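Local structure of putative surface-anchored fimbrial subunit (Corynebacterium diphtheriae, 3HR6) at residues T5-H10 and V119-T124; F39-V44 and A97-V102. The protein builds the shaft of the bacterial pilus as its major pilin, a chain of tandem Ig-like modules stabilised by isopeptide and disulfide bonds. All blocks are in the same frame, centred on the assembly; numbering follows the deposited sequence.

Contact 1. Residues T5-H10 and V119-T124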
loop_
_atom_site.group_PDB
_atom_site.type_symbol
_atom_site.label_atom_id
_atom_site.label_comp_id
_atom_site.label_asym_id
_atom_site.label_seq_id
_atom_site.Cartn_x
_atom_site.Cartn_y
_atom_site.Cartn_z
ATOM N N THR A 5 5.098 -32.816 27.551
ATOM C CA THR A 5 4.879 -33.019 26.138
ATOM C C THR A 5 5.221 -31.725 25.401
ATOM O O THR A 5 5.477 -30.703 26.028
ATOM C CB THR A 5 3.406 -33.477 25.919
ATOM O OG1 THR A 5 3.270 -34.170 24.674
ATOM C CG2 THR A 5 2.444 -32.299 25.978
ATOM N N SER A 6 5.249 -31.787 24.076
ATOM C CA SER A 6 5.421 -30.573 23.277
ATOM C C SER A 6 4.642 -30.697 21.980
ATOM O O SER A 6 4.369 -31.804 21.520
ATOM C CB SER A 6 6.893 -30.266 22.991
ATOM O OG SER A 6 7.475 -31.218 22.126
ATOM N N ILE A 7 4.242 -29.544 21.452
ATOM C CA ILE A 7 3.622 -29.435 20.131
ATOM C C ILE A 7 4.496 -28.555 19.261
ATOM O O ILE A 7 4.723 -27.383 19.565
ATOM C CB ILE A 7 2.172 -28.922 20.207
ATOM C CG1 ILE A 7 1.310 -29.906 21.003
ATOM C CG2 ILE A 7 1.586 -28.767 18.792
ATOM C CD1 ILE A 7 0.089 -29.288 21.614
ATOM N N ALA A 8 4.978 -29.136 18.161
ATOM C CA ALA A 8 5.757 -28.432 17.162
ATOM C C ALA A 8 4.819 -28.120 16.001
ATOM O O ALA A 8 4.350 -29.055 15.305
ATOM C CB ALA A 8 6.891 -29.317 16.708
ATOM N N VAL A 9 4.532 -26.835 15.800
ATOM C CA VAL A 9 3.681 -26.398 14.701
ATOM C C VAL A 9 4.554 -26.009 13.512
ATOM O O VAL A 9 5.335 -25.071 13.588
ATOM C CB VAL A 9 2.792 -25.182 15.078
ATOM C CG1 VAL A 9 1.867 -24.847 13.935
ATOM C CG2 VAL A 9 1.995 -25.445 16.351
ATOM N N HIS A 10 4.331 -26.694 12.391
ATOM C CA HIS A 10 4.962 -26.366 11.120
ATOM C C HIS A 10 3.939 -25.746 10.170
ATOM O O HIS A 10 2.983 -26.395 9.755
ATOM C CB HIS A 10 5.537 -27.640 10.501
ATOM C CG HIS A 10 6.452 -28.404 11.398
ATOM N ND1 HIS A 10 7.761 -28.029 11.620
ATOM C CD2 HIS A 10 6.245 -29.505 12.156
ATOM C CE1 HIS A 10 8.326 -28.889 12.447
ATOM N NE2 HIS A 10 7.428 -29.792 12.790
ATOM N N VAL A 119 -5.250 -30.672 18.866
ATOM C CA VAL A 119 -4.074 -31.550 18.969
ATOM C C VAL A 119 -4.030 -32.122 20.377
ATOM O O VAL A 119 -3.943 -31.375 21.339
ATOM C CB VAL A 119 -2.735 -30.797 18.764
ATOM C CG1 VAL A 119 -1.605 -31.764 18.655
ATOM C CG2 VAL A 119 -2.779 -29.906 17.507
ATOM N N ALA A 120 -4.059 -33.433 20.474
ATOM C CA ALA A 120 -3.841 -34.115 21.742
ATOM C C ALA A 120 -2.332 -34.220 22.017
ATOM O O ALA A 120 -1.533 -34.430 21.101
ATOM C CB ALA A 120 -4.485 -35.505 21.722
ATOM N N ALA A 121 -1.939 -34.096 23.283
ATOM C CA ALA A 121 -0.557 -34.361 23.659
ATOM C C ALA A 121 -0.566 -34.989 25.035
ATOM O O ALA A 121 -1.228 -34.481 25.934
ATOM C CB ALA A 121 0.292 -33.081 23.614
ATOM N N PRO A 122 0.117 -36.132 25.199
ATOM C CA PRO A 122 0.884 -36.852 24.197
ATOM C C PRO A 122 -0.029 -37.607 23.226
ATOM O O PRO A 122 -1.244 -37.603 23.394
ATOM C CB PRO A 122 1.714 -37.818 25.047
ATOM C CG PRO A 122 0.888 -38.076 26.222
ATOM C CD PRO A 122 0.129 -36.830 26.499
ATOM N N GLN A 123 0.563 -38.249 22.225
ATOM C CA GLN A 123 -0.168 -39.142 21.344
ATOM C C GLN A 123 0.521 -40.491 21.394
ATOM O O GLN A 123 1.583 -40.618 21.990
ATOM C CB GLN A 123 -0.194 -38.569 19.926
ATOM C CG GLN A 123 -0.975 -37.279 19.885
ATOM C CD GLN A 123 -1.025 -36.673 18.518
ATOM O OE1 GLN A 123 -0.701 -37.328 17.530
ATOM N NE2 GLN A 123 -1.405 -35.407 18.448
ATOM N N THR A 124 -0.089 -41.503 20.792
ATOM C CA THR A 124 0.579 -42.777 20.579
ATOM C C THR A 124 1.434 -42.704 19.342
ATOM O O THR A 124 1.012 -42.130 18.332
ATOM C CB THR A 124 -0.446 -43.933 20.460
ATOM O OG1 THR A 124 -1.201 -44.008 21.668
ATOM C CG2 THR A 124 0.243 -45.267 20.212
#

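Contact 2. Residues F39-V44 and A97-V102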
loop_
_atom_site.group_PDB
_atom_site.type_symbol
_atom_site.label_atom_id
_atom_site.label_comp_id
_atom_site.label_asym_id
_atom_site.label_seq_id
_atom_site.Cartn_x
_atom_site.Cartn_y
_atom_site.Cartn_z
ATOM N N PHE A 39 1.111 -18.306 15.773
ATOM C CA PHE A 39 0.176 -19.231 16.323
ATOM C C PHE A 39 -0.000 -19.003 17.793
ATOM O O PHE A 39 0.962 -18.740 18.499
ATOM C CB PHE A 39 0.674 -20.655 16.128
ATOM C CG PHE A 39 0.688 -21.085 14.706
ATOM C CD1 PHE A 39 -0.413 -21.727 14.138
ATOM C CD2 PHE A 39 1.809 -20.878 13.938
ATOM C CE1 PHE A 39 -0.398 -22.111 12.806
ATOM C CE2 PHE A 39 1.839 -21.259 12.634
ATOM C CZ PHE A 39 0.728 -21.887 12.054
ATOM N N THR A 40 -1.237 -19.144 18.243
ATOM C CA THR A 40 -1.523 -19.218 19.656
ATOM C C THR A 40 -1.945 -20.658 20.008
ATOM O O THR A 40 -2.782 -21.279 19.325
ATOM C CB THR A 40 -2.591 -18.192 20.048
ATOM O OG1 THR A 40 -2.120 -16.884 19.711
ATOM C CG2 THR A 40 -2.893 -18.248 21.540
ATOM N N LEU A 41 -1.332 -21.177 21.070
ATOM C CA LEU A 41 -1.714 -22.435 21.672
ATOM C C LEU A 41 -2.674 -22.182 22.836
ATOM O O LEU A 41 -2.389 -21.381 23.714
ATOM C CB LEU A 41 -0.474 -23.198 22.146
ATOM C CG LEU A 41 -0.725 -24.640 22.605
ATOM C CD1 LEU A 41 -1.053 -25.577 21.415
ATOM C CD2 LEU A 41 0.473 -25.159 23.407
ATOM N N TYR A 42 -3.825 -22.847 22.804
ATOM C CA TYR A 42 -4.792 -22.878 23.901
ATOM C C TYR A 42 -4.952 -24.288 24.431
ATOM O O TYR A 42 -4.923 -25.262 23.650
ATOM C CB TYR A 42 -6.175 -22.454 23.404
ATOM C CG TYR A 42 -6.258 -21.025 22.912
ATOM C CD1 TYR A 42 -6.566 -20.002 23.806
ATOM C CD2 TYR A 42 -6.059 -20.699 21.579
ATOM C CE1 TYR A 42 -6.657 -18.706 23.399
ATOM C CE2 TYR A 42 -6.162 -19.397 21.143
ATOM C CZ TYR A 42 -6.447 -18.392 22.080
ATOM O OH TYR A 42 -6.556 -17.087 21.710
ATOM N N ARG A 43 -5.182 -24.401 25.735
ATOM C CA ARG A 43 -5.588 -25.673 26.352
ATOM C C ARG A 43 -7.116 -25.779 26.343
ATOM O O ARG A 43 -7.800 -24.802 26.636
ATOM C CB ARG A 43 -5.080 -25.779 27.785
ATOM C CG ARG A 43 -5.499 -27.088 28.490
ATOM C CD ARG A 43 -4.698 -27.358 29.756
ATOM N NE ARG A 43 -3.265 -27.192 29.506
ATOM C CZ ARG A 43 -2.497 -26.191 29.954
ATOM N NH1 ARG A 43 -2.989 -25.219 30.728
ATOM N NH2 ARG A 43 -1.205 -26.167 29.618
ATOM N N VAL A 44 -7.642 -26.936 25.955
ATOM C CA VAL A 44 -9.087 -27.161 26.016
ATOM C C VAL A 44 -9.470 -27.493 27.450
ATOM O O VAL A 44 -9.041 -28.506 28.010
ATOM C CB VAL A 44 -9.551 -28.242 25.050
ATOM C CG1 VAL A 44 -11.063 -28.428 25.125
ATOM C CG2 VAL A 44 -9.150 -27.864 23.638
ATOM N N ALA A 97 -2.728 -32.769 27.787
ATOM C CA ALA A 97 -4.056 -32.160 27.641
ATOM C C ALA A 97 -4.514 -32.229 26.183
ATOM O O ALA A 97 -3.756 -32.675 25.333
ATOM C CB ALA A 97 -4.018 -30.709 28.089
ATOM N N LEU A 98 -5.759 -31.824 25.919
ATOM C CA LEU A 98 -6.223 -31.521 24.561
ATOM C C LEU A 98 -5.915 -30.058 24.288
ATOM O O LEU A 98 -6.236 -29.184 25.108
ATOM C CB LEU A 98 -7.736 -31.776 24.402
ATOM C CG LEU A 98 -8.344 -31.623 22.988
ATOM C CD1 LEU A 98 -7.740 -32.619 22.018
ATOM C CD2 LEU A 98 -9.880 -31.778 23.017
ATOM N N TYR A 99 -5.265 -29.783 23.156
ATOM C CA TYR A 99 -4.912 -28.417 22.805
ATOM C C TYR A 99 -5.608 -27.928 21.553
ATOM O O TYR A 99 -6.071 -28.701 20.725
ATOM C CB TYR A 99 -3.395 -28.260 22.659
ATOM C CG TYR A 99 -2.679 -28.369 23.993
ATOM C CD1 TYR A 99 -2.478 -27.251 24.787
ATOM C CD2 TYR A 99 -2.213 -29.605 24.467
ATOM C CE1 TYR A 99 -1.837 -27.341 26.010
ATOM C CE2 TYR A 99 -1.557 -29.699 25.703
ATOM C CZ TYR A 99 -1.366 -28.564 26.457
ATOM O OH TYR A 99 -0.743 -28.618 27.699
ATOM N N LEU A 100 -5.690 -26.619 21.431
ATOM C CA LEU A 100 -6.228 -25.991 20.246
ATOM C C LEU A 100 -5.177 -25.015 19.725
ATOM O O LEU A 100 -4.670 -24.167 20.470
ATOM C CB LEU A 100 -7.563 -25.294 20.562
ATOM C CG LEU A 100 -8.184 -24.553 19.381
ATOM C CD1 LEU A 100 -8.962 -25.507 18.513
ATOM C CD2 LEU A 100 -9.078 -23.385 19.896
ATOM N N VAL A 101 -4.798 -25.196 18.456
ATOM C CA VAL A 101 -3.794 -24.369 17.815
ATOM C C VAL A 101 -4.508 -23.385 16.897
ATOM O O VAL A 101 -5.254 -23.794 15.998
ATOM C CB VAL A 101 -2.778 -25.232 16.994
ATOM C CG1 VAL A 101 -1.884 -24.357 16.117
ATOM C CG2 VAL A 101 -1.948 -26.121 17.928
ATOM N N VAL A 102 -4.273 -22.103 17.112
ATOM C CA VAL A 102 -4.942 -21.056 16.333
ATOM C C VAL A 102 -3.897 -20.242 15.588
ATOM O O VAL A 102 -3.123 -19.524 16.194
ATOM C CB VAL A 102 -5.803 -20.118 17.216
ATOM C CG1 VAL A 102 -6.435 -18.993 16.372
ATOM C CG2 VAL A 102 -6.892 -20.909 17.924
HETATM O O HOH W 1 -7.238 -30.528 27.783
#

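Contact 1. Residues T5-H10 and V119-T124
Ile7 meets Val119 and Ala121 with a single branch. Its CG1 lies anti to the carbonyl carbon (chi1 -62°), which brings this methylene 4.2 Å from Val119 CG1 and also 4.2 Å from Ala121 CB. The Ile7 and Val119 side chains run past one another in opposite senses, so they touch along their flanks. Ile7 can bridge two residues because 119 and 121, two apart in an extended strand, present their side chains to the same side. Branched aliphatic groups suit this buried place: Ile7 also rests on Leu94 and Tyr99, and Val119 on Val101 and Val137. The joint belongs to the N-terminal pilin domain, one of the Ig-like beta modules of this shaft pilin, in which strands 5-13 and 117-124 both pair with strand 131-143, the first parallel to it and the second antiparallel. The two strands are not paired with each other; the axes of 5-9 and 119-121 approach to 7.8 Å with their directions at 149°, and side chains join them. At the start of the strand Thr5 points its CB toward the 119-124 segment, where the small methyl of Ala121 faces its two branches. Two conformers of Thr5 are deposited, so the 3.3 Å approach of CG2 to Ala121 CB in one of them is doubtful as a measure of tightness. Thr5 OG1 hydrogen-bonds to the backbone oxygen of Gln133 and lies beside Pro122, which gives the polar end a partner next to an apolar neighbour. The peptide bond before Pro122 is cis and turns the chain where strand 117-124 is interrupted. Gln123 reaches back past this turn: its NE2 donates to Ala120 O over 2.8 Å, in the carbonyl plane on a lone pair.

Contact 2. Residues F39-V44 and A97-V102
Thr40 and Val102 exchange two backbone hydrogen bonds, each 2.8 Å between N of one and O of the other, and Tyr42 and Leu100 repeat the exchange. Farther along, Val44 N donates to Leu98 O, but Leu98 N turns instead to a water 2.7 Å away that also bonds to Val44 O, so the antiparallel ladder opens slightly there. Among the side chains, Arg43 NH2 gives Tyr99 OH a bond of 3.1 Å lying in the guanidinium plane, and NE adds a weak one. A bend at chi3 (-48°) brings the guanidinium to this hydroxyl, with its plane 75° from the ring; the hydroxyl in turn bonds Thr95 O. On the same face Leu41 CD1 touches Val101 CG2 (3.6 Å) and Tyr99 CB, while its CG and CD2 lie against Tyr99 CD1. On the other face Tyr42 CE2 lies 3.6 Å from Val102 CG2, and Val44 and Leu98 lie side by side, pointing the same way. Leucine, valine and aromatic rings suit these buried parts; Arg43 is partly exposed. Strand 38-44 pairs with strands 76-83 and 97-103, the latter also pairs with 117-124, and strand 5-13 packs on Phe39, Leu41 and Tyr99.

In the fold
Both contacts are buried in the N-terminal domain, with partly exposed residues at Pro122 in contact 1 and Arg43 in contact 2; their centres are about 10 Å apart, and contact 2 is nested within the chain loop that contact 1 closes. Their chemistry follows their place in the sheet. Contact 2 joins adjacent strands, so backbone bonds run along it, with side-chain packing on both faces, and nearly 670 Å² is buried; contact 1 spans strands that are not paired, buries about a third as much and depends on apolar side chains. Strands 97-103 and 117-124 connect them as sheet neighbours. Across the interior, Ile7 CD1 packs on Tyr99 CD2 and Val9 CG1 on Phe39 CZ, making one shared core.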